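Local structure of Alpha/beta hydrolase fold protein (Ochrobactrum, 4G9E) at residues G46-G49 and K50-V54; L262-F265 and I266-C269. The protein hydrolyses N-acyl homoserine lactones, opening the lactone ring of these bacterial signals to give N-acyl homoserines. One frame throughout, in Å; residues are numbered along the deposited sequence. Where two conformers were deposited one is given.

Both contacts are local and lie on the same side of the molecule, their centres about 12 Å apart. Contact 1 (46-54) is a one-and-a-half-turn helix running into strand 52-57. Contact 2 (262-269) lies within the long helix 255-270. Each is partly buried, with an apolar side turned to the protein and charged residues on the outer side. The two meet directly: Trp-52 NE1 lies 3.3 Å from Ile-266 CG2, and Ile-48 CD1 packs on Ala-263 CB. Their chemistry differs. Contact 1 has a loose salt bridge and apolar packing of Ile-48 on Trp-52 and Val-54 round a helix end. Contact 2 has regular helical bonds, a two-nitrogen salt bridge and a sulfur-aromatic contact.

Contact 1 of 2, residues G46-G49 and K50-V54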
ATOM      1  N   GLY A  46      11.740  -4.957 -12.758  1.00 12.62           N
ATOM      2  CA  GLY A  46      12.683  -5.988 -12.368  1.00 12.80           C
ATOM      3  C   GLY A  46      12.135  -7.397 -12.456  1.00 12.72           C
ATOM      4  O   GLY A  46      11.161  -7.660 -13.162  1.00 13.30           O
ATOM      5  N   GLU A  47      12.766  -8.286 -11.705  1.00 13.58           N
ATOM      6  CA  GLU A  47      12.462  -9.710 -11.804  1.00 14.94           C
ATOM      7  C   GLU A  47      10.982 -10.015 -11.435  1.00 12.74           C
ATOM      8  O   GLU A  47      10.374 -10.909 -11.993  1.00 13.55           O
ATOM      9  CB  GLU A  47      13.422 -10.516 -10.918  1.00 20.00           C
ATOM     10  CG  GLU A  47      14.761 -10.673 -11.605  1.00 20.00           C
ATOM     11  CD  GLU A  47      14.654 -11.025 -13.099  1.00 20.00           C
ATOM     12  OE1 GLU A  47      15.035 -10.149 -13.911  1.00 20.00           O
ATOM     13  OE2 GLU A  47      14.271 -12.175 -13.518  1.00 20.00           O
ATOM     14  N   ILE A  48      10.447  -9.248 -10.481  1.00 11.52           N
ATOM     15  CA  ILE A  48       9.069  -9.476 -10.075  1.00 10.73           C
ATOM     16  C   ILE A  48       8.123  -9.242 -11.260  1.00  9.78           C
ATOM     17  O   ILE A  48       7.298 -10.099 -11.593  1.00 10.37           O
ATOM     18  CB  ILE A  48       8.661  -8.589  -8.870  1.00 10.61           C
ATOM     19  CG1 ILE A  48       9.542  -8.866  -7.645  1.00 11.57           C
ATOM     20  CG2 ILE A  48       7.189  -8.802  -8.532  1.00 10.77           C
ATOM     21  CD1 ILE A  48       9.416 -10.270  -7.090  1.00 12.46           C
ATOM     22  N   GLY A  49       8.255  -8.078 -11.892  1.00  9.93           N
ATOM     23  CA  GLY A  49       7.413  -7.702 -13.014  1.00  9.86           C
ATOM     24  C   GLY A  49       7.662  -8.481 -14.288  1.00  9.84           C
ATOM     25  O   GLY A  49       6.780  -8.571 -15.149  1.00 10.19           O
ATOM     26  N   LYS A  50       8.867  -9.017 -14.434  1.00 11.06           N
ATOM     27  CA  LYS A  50       9.142  -9.869 -15.587  1.00 11.73           C
ATOM     28  C   LYS A  50       8.415 -11.203 -15.513  1.00 11.24           C
ATOM     29  O   LYS A  50       8.036 -11.714 -16.516  1.00 12.79           O
ATOM     30  CB  LYS A  50      10.670 -10.085 -15.781  1.00 20.00           C
ATOM     31  CG  LYS A  50      11.409  -8.770 -16.111  1.00 20.00           C
ATOM     32  CD  LYS A  50      12.942  -8.916 -15.991  1.00 20.00           C
ATOM     33  CE  LYS A  50      13.784  -7.649 -16.154  1.00 20.00           C
ATOM     34  NZ  LYS A  50      15.103  -8.004 -16.721  1.00 20.00           N
ATOM     35  N   LYS A  51       8.199 -11.706 -14.306  0.52  9.99           N
ATOM     36  CA  LYS A  51       7.509 -12.980 -14.161  0.52  9.19           C
ATOM     37  C   LYS A  51       6.007 -12.816 -13.980  0.52  8.80           C
ATOM     38  O   LYS A  51       5.208 -13.468 -14.661  0.52  9.42           O
ATOM     39  CB  LYS A  51       8.052 -13.764 -12.975  0.52  9.45           C
ATOM     40  CG  LYS A  51       7.294 -15.055 -12.771  0.52  9.51           C
ATOM     41  CD  LYS A  51       8.023 -15.997 -11.862  0.52  9.84           C
ATOM     42  CE  LYS A  51       7.237 -17.274 -11.708  0.52 10.73           C
ATOM     43  NZ  LYS A  51       8.073 -18.340 -11.106  0.52 12.01           N
ATOM     44  N   TRP A  52       5.637 -11.948 -13.046  1.00  9.30           N
ATOM     45  CA  TRP A  52       4.254 -11.808 -12.630  1.00  8.67           C
ATOM     46  C   TRP A  52       3.659 -10.551 -13.227  1.00  8.38           C
ATOM     47  O   TRP A  52       4.380  -9.613 -13.565  1.00  9.42           O
ATOM     48  CB  TRP A  52       4.188 -11.795 -11.101  1.00  9.31           C
ATOM     49  CG  TRP A  52       4.464 -13.155 -10.487  1.00  9.25           C
ATOM     50  CD1 TRP A  52       3.645 -14.250 -10.543  1.00  9.51           C
ATOM     51  CD2 TRP A  52       5.620 -13.555  -9.725  1.00  9.70           C
ATOM     52  NE1 TRP A  52       4.225 -15.305  -9.882  1.00  9.88           N
ATOM     53  CE2 TRP A  52       5.424 -14.899  -9.355  1.00  9.66           C
ATOM     54  CE3 TRP A  52       6.792 -12.903  -9.308  1.00 10.54           C
ATOM     55  CZ2 TRP A  52       6.347 -15.601  -8.587  1.00  9.73           C
ATOM     56  CZ3 TRP A  52       7.713 -13.610  -8.552  1.00 10.77           C
ATOM     57  CH2 TRP A  52       7.490 -14.947  -8.208  1.00 10.29           C
ATOM     58  N   ARG A  53       2.338 -10.543 -13.378  1.00  8.68           N
ATOM     59  CA  ARG A  53       1.651  -9.372 -13.906  1.00  8.70           C
ATOM     60  C   ARG A  53       1.479  -8.351 -12.786  1.00  8.58           C
ATOM     61  O   ARG A  53       0.539  -8.423 -11.997  1.00  9.21           O
ATOM     62  CB  ARG A  53       0.304  -9.770 -14.499  1.00  9.76           C
ATOM     63  CG  ARG A  53      -0.468  -8.619 -15.106  1.00 10.83           C
ATOM     64  CD  ARG A  53      -1.755  -9.132 -15.707  1.00 12.50           C
ATOM     65  NE  ARG A  53      -2.520  -8.092 -16.380  1.00 13.98           N
ATOM     66  CZ  ARG A  53      -3.622  -8.337 -17.081  1.00 15.09           C
ATOM     67  NH1 ARG A  53      -4.070  -9.580 -17.178  1.00 15.44           N
ATOM     68  NH2 ARG A  53      -4.276  -7.349 -17.677  1.00 16.23           N
ATOM     69  N   VAL A  54       2.415  -7.413 -12.706  1.00  8.67           N
ATOM     70  CA  VAL A  54       2.384  -6.393 -11.666  1.00  8.94           C
ATOM     71  C   VAL A  54       1.516  -5.226 -12.124  1.00  8.66           C
ATOM     72  O   VAL A  54       1.702  -4.698 -13.224  1.00  9.69           O
ATOM     73  CB  VAL A  54       3.800  -5.898 -11.336  1.00  9.74           C
ATOM     74  CG1 VAL A  54       3.756  -4.736 -10.352  1.00 10.36           C
ATOM     75  CG2 VAL A  54       4.641  -7.043 -10.780  1.00 11.22           C
TER
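Ile-48 O is gripped by two backbone N-H groups at the end of helix 47-51. Trp-52 N gives the stronger bond, 2.9 Å to Ile-48 O and nearly straight at 166°. Lys-51 N adds a weak one; its better bond goes to Glu-47 O. At the other end Gly-46 is the N-cap residue, and its O accepts from Lys-50 N at 3.0 Å.

The outer side carries charge. Glu-47 bends at chi2 (-43°), which brings OE1 back over the extended chain of Lys-50. OE1 touches Lys-50 CD at 3.2 Å and forms a loose salt bridge with Lys-50 NZ at 3.5 Å. Lys-50 CG also rests on Gly-46 O. On this exposed side Lys-51 CD lies over one face of the Trp-52 ring, toward its rim.

The inner side is apolar. The two branches of Ile-48 part here. CD1 comes within 4.0 Å of Trp-52 CZ3, on the six-membered ring of the indole. CG2 meets Val-54 CG2 at 3.8 Å. The same Val-54 methyl lies 3.6 Å from Gly-49 CA.

This helix-to-strand junction leads into the central sheet of the alpha/beta hydrolase fold. Ser-20 OG bonds to Gly-49 O and Val-54 N, tying the turn to the chain after strand 13-19. Strand 52-57 runs between strands 13-19 and 24-30, while Ile-48 and Trp-52 pack against helix 255-270.

Contact 2 of 2, residues L262-F265 and I266-C269; sequences LARF and IRDC
Leu-262 and Ile-266 meet one turn apart on helix 255-270, the last helix of this alpha/beta hydrolase fold. Ile-266 CD1 comes within 3.9 Å of Leu-262 CG, and the two side chains cross at a slant. Their backbones are joined by the regular i to i+4 bond, Ile-266 N to Leu-262 O. The same pattern continues through the three following residues.

Ala-263 O accepts from Arg-267 N, and Arg-267 CB lies against that oxygen. Arg-264 sends its CG to 3.8 Å from Arg-267 NH1. Its own guanidinium turns away to a salt bridge with Glu-237. The side chains of Arg-264 and Asp-268 run alongside each other in the same direction. Asp-268 N bonds to Arg-264 O.

Asp-268 OD1 takes two N-H groups of its neighbour Arg-267, side-on: NE at 2.8 Å and NH1 at 2.9 Å. Bends at chi2 and chi3 fold Arg-267 back to make this grip, with OD1 close to the guanidinium plane. Asp-268 OD2 accepts from Trp-236 NE1. An asparagine here, having no charge, would probably leave the Arg-267 guanidinium without its charged mate and freer to turn.

Phe-265 points to the protein interior, touching Met-122 of strand 120-124 and meeting Trp-236 edge-to-face. Its O accepts from Cys-269 N at 2.9 Å. Cys-269 SG is anti to the carbonyl carbon (chi1 -70°), which carries it over one face of the Phe-265 ring. This is a sulfur-aromatic contact: SG stands 3.7 Å from the ring centroid, 21° off the normal, and its nearest ring atoms are CE1 and CZ of Phe-265, each at 3.5 Å.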
ATOM      1  N   LEU A 262       8.727 -10.951  -1.348  1.00  7.61           N
ATOM      2  CA  LEU A 262       7.559 -10.781  -2.192  1.00  7.03           C
ATOM      3  C   LEU A 262       7.418 -11.944  -3.170  1.00  7.41           C
ATOM      4  O   LEU A 262       6.326 -12.477  -3.340  1.00  7.79           O
ATOM      5  CB  LEU A 262       7.623  -9.442  -2.923  1.00  8.08           C
ATOM      6  CG  LEU A 262       6.455  -9.147  -3.866  1.00  8.50           C
ATOM      7  CD1 LEU A 262       5.113  -9.226  -3.141  1.00  9.22           C
ATOM      8  CD2 LEU A 262       6.651  -7.798  -4.545  1.00  9.62           C
ATOM      9  N   ALA A 263       8.516 -12.329  -3.818  1.00  7.43           N
ATOM     10  CA  ALA A 263       8.472 -13.447  -4.750  1.00  7.61           C
ATOM     11  C   ALA A 263       8.045 -14.740  -4.060  1.00  7.08           C
ATOM     12  O   ALA A 263       7.254 -15.518  -4.606  1.00  7.71           O
ATOM     13  CB  ALA A 263       9.823 -13.632  -5.434  1.00  7.90           C
ATOM     14  N   ARG A 264       8.590 -14.992  -2.877  1.00  6.88           N
ATOM     15  CA  ARG A 264       8.263 -16.214  -2.158  1.00  7.34           C
ATOM     16  C   ARG A 264       6.789 -16.216  -1.758  1.00  7.10           C
ATOM     17  O   ARG A 264       6.108 -17.232  -1.873  1.00  7.38           O
ATOM     18  CB  ARG A 264       9.173 -16.412  -0.946  1.00  8.17           C
ATOM     19  CG  ARG A 264       9.061 -17.792  -0.324  1.00  9.50           C
ATOM     20  CD  ARG A 264      10.183 -18.048   0.660  1.00 10.75           C
ATOM     21  NE  ARG A 264      10.147 -17.231   1.874  1.00 10.29           N
ATOM     22  CZ  ARG A 264      11.048 -16.304   2.192  1.00 11.17           C
ATOM     23  NH1 ARG A 264      10.953 -15.662   3.346  1.00 12.30           N
ATOM     24  NH2 ARG A 264      12.045 -16.016   1.366  1.00 12.98           N
ATOM     25  N   PHE A 265       6.298 -15.068  -1.314  1.00  6.87           N
ATOM     26  CA  PHE A 265       4.901 -14.935  -0.937  1.00  7.06           C
ATOM     27  C   PHE A 265       3.985 -15.161  -2.141  1.00  6.87           C
ATOM     28  O   PHE A 265       2.998 -15.898  -2.045  1.00  7.34           O
ATOM     29  CB  PHE A 265       4.658 -13.554  -0.327  1.00  7.38           C
ATOM     30  CG  PHE A 265       3.274 -13.373   0.214  1.00  7.04           C
ATOM     31  CD1 PHE A 265       2.794 -14.204   1.212  1.00  7.57           C
ATOM     32  CD2 PHE A 265       2.457 -12.353  -0.258  1.00  7.05           C
ATOM     33  CE1 PHE A 265       1.512 -14.031   1.727  1.00  7.81           C
ATOM     34  CE2 PHE A 265       1.173 -12.174   0.254  1.00  7.45           C
ATOM     35  CZ  PHE A 265       0.712 -13.004   1.254  1.00  7.91           C
ATOM     36  N   ILE A 266       4.298 -14.552  -3.282  1.00  6.89           N
ATOM     37  CA  ILE A 266       3.479 -14.757  -4.472  1.00  7.54           C
ATOM     38  C   ILE A 266       3.477 -16.235  -4.869  1.00  7.54           C
ATOM     39  O   ILE A 266       2.421 -16.816  -5.128  1.00  7.76           O
ATOM     40  CB  ILE A 266       3.935 -13.895  -5.661  1.00  7.44           C
ATOM     41  CG1 ILE A 266       3.788 -12.405  -5.342  1.00  7.76           C
ATOM     42  CG2 ILE A 266       3.138 -14.251  -6.907  1.00  8.73           C
ATOM     43  CD1 ILE A 266       4.523 -11.509  -6.325  1.00  9.02           C
ATOM     44  N   ARG A 267       4.655 -16.853  -4.901  1.00  7.71           N
ATOM     45  CA  ARG A 267       4.746 -18.272  -5.234  1.00  7.99           C
ATOM     46  C   ARG A 267       3.883 -19.091  -4.274  1.00  8.13           C
ATOM     47  O   ARG A 267       3.117 -19.961  -4.697  1.00  8.59           O
ATOM     48  CB  ARG A 267       6.214 -18.730  -5.192  1.00  8.11           C
ATOM     49  CG  ARG A 267       6.481 -20.125  -5.741  1.00  8.66           C
ATOM     50  CD  ARG A 267       6.177 -21.259  -4.770  1.00  9.31           C
ATOM     51  NE  ARG A 267       6.735 -21.075  -3.436  1.00  9.30           N
ATOM     52  CZ  ARG A 267       7.974 -21.399  -3.068  1.00  9.09           C
ATOM     53  NH1 ARG A 267       8.346 -21.186  -1.814  1.00  9.74           N
ATOM     54  NH2 ARG A 267       8.840 -21.943  -3.932  1.00  9.96           N
ATOM     55  N   ASP A 268       4.005 -18.816  -2.982  1.00  7.60           N
ATOM     56  CA  ASP A 268       3.263 -19.562  -1.981  1.00  8.31           C
ATOM     57  C   ASP A 268       1.754 -19.406  -2.148  1.00  8.51           C
ATOM     58  O   ASP A 268       1.007 -20.355  -1.943  1.00 10.57           O
ATOM     59  CB  ASP A 268       3.657 -19.142  -0.567  1.00  8.57           C
ATOM     60  CG  ASP A 268       5.045 -19.600  -0.158  1.00  8.84           C
ATOM     61  OD1 ASP A 268       5.712 -20.366  -0.898  1.00  9.40           O
ATOM     62  OD2 ASP A 268       5.445 -19.185   0.950  1.00 10.47           O
ATOM     63  N   CYS A 269       1.304 -18.205  -2.505  1.00  8.45           N
ATOM     64  CA  CYS A 269      -0.129 -17.921  -2.597  1.00  9.14           C
ATOM     65  C   CYS A 269      -0.757 -18.363  -3.910  1.00  9.23           C
ATOM     66  O   CYS A 269      -1.983 -18.427  -4.009  1.00 10.84           O
ATOM     67  CB  CYS A 269      -0.380 -16.425  -2.428  1.00  9.11           C
ATOM     68  SG  CYS A 269      -0.103 -15.785  -0.778  1.00  9.32           S
TER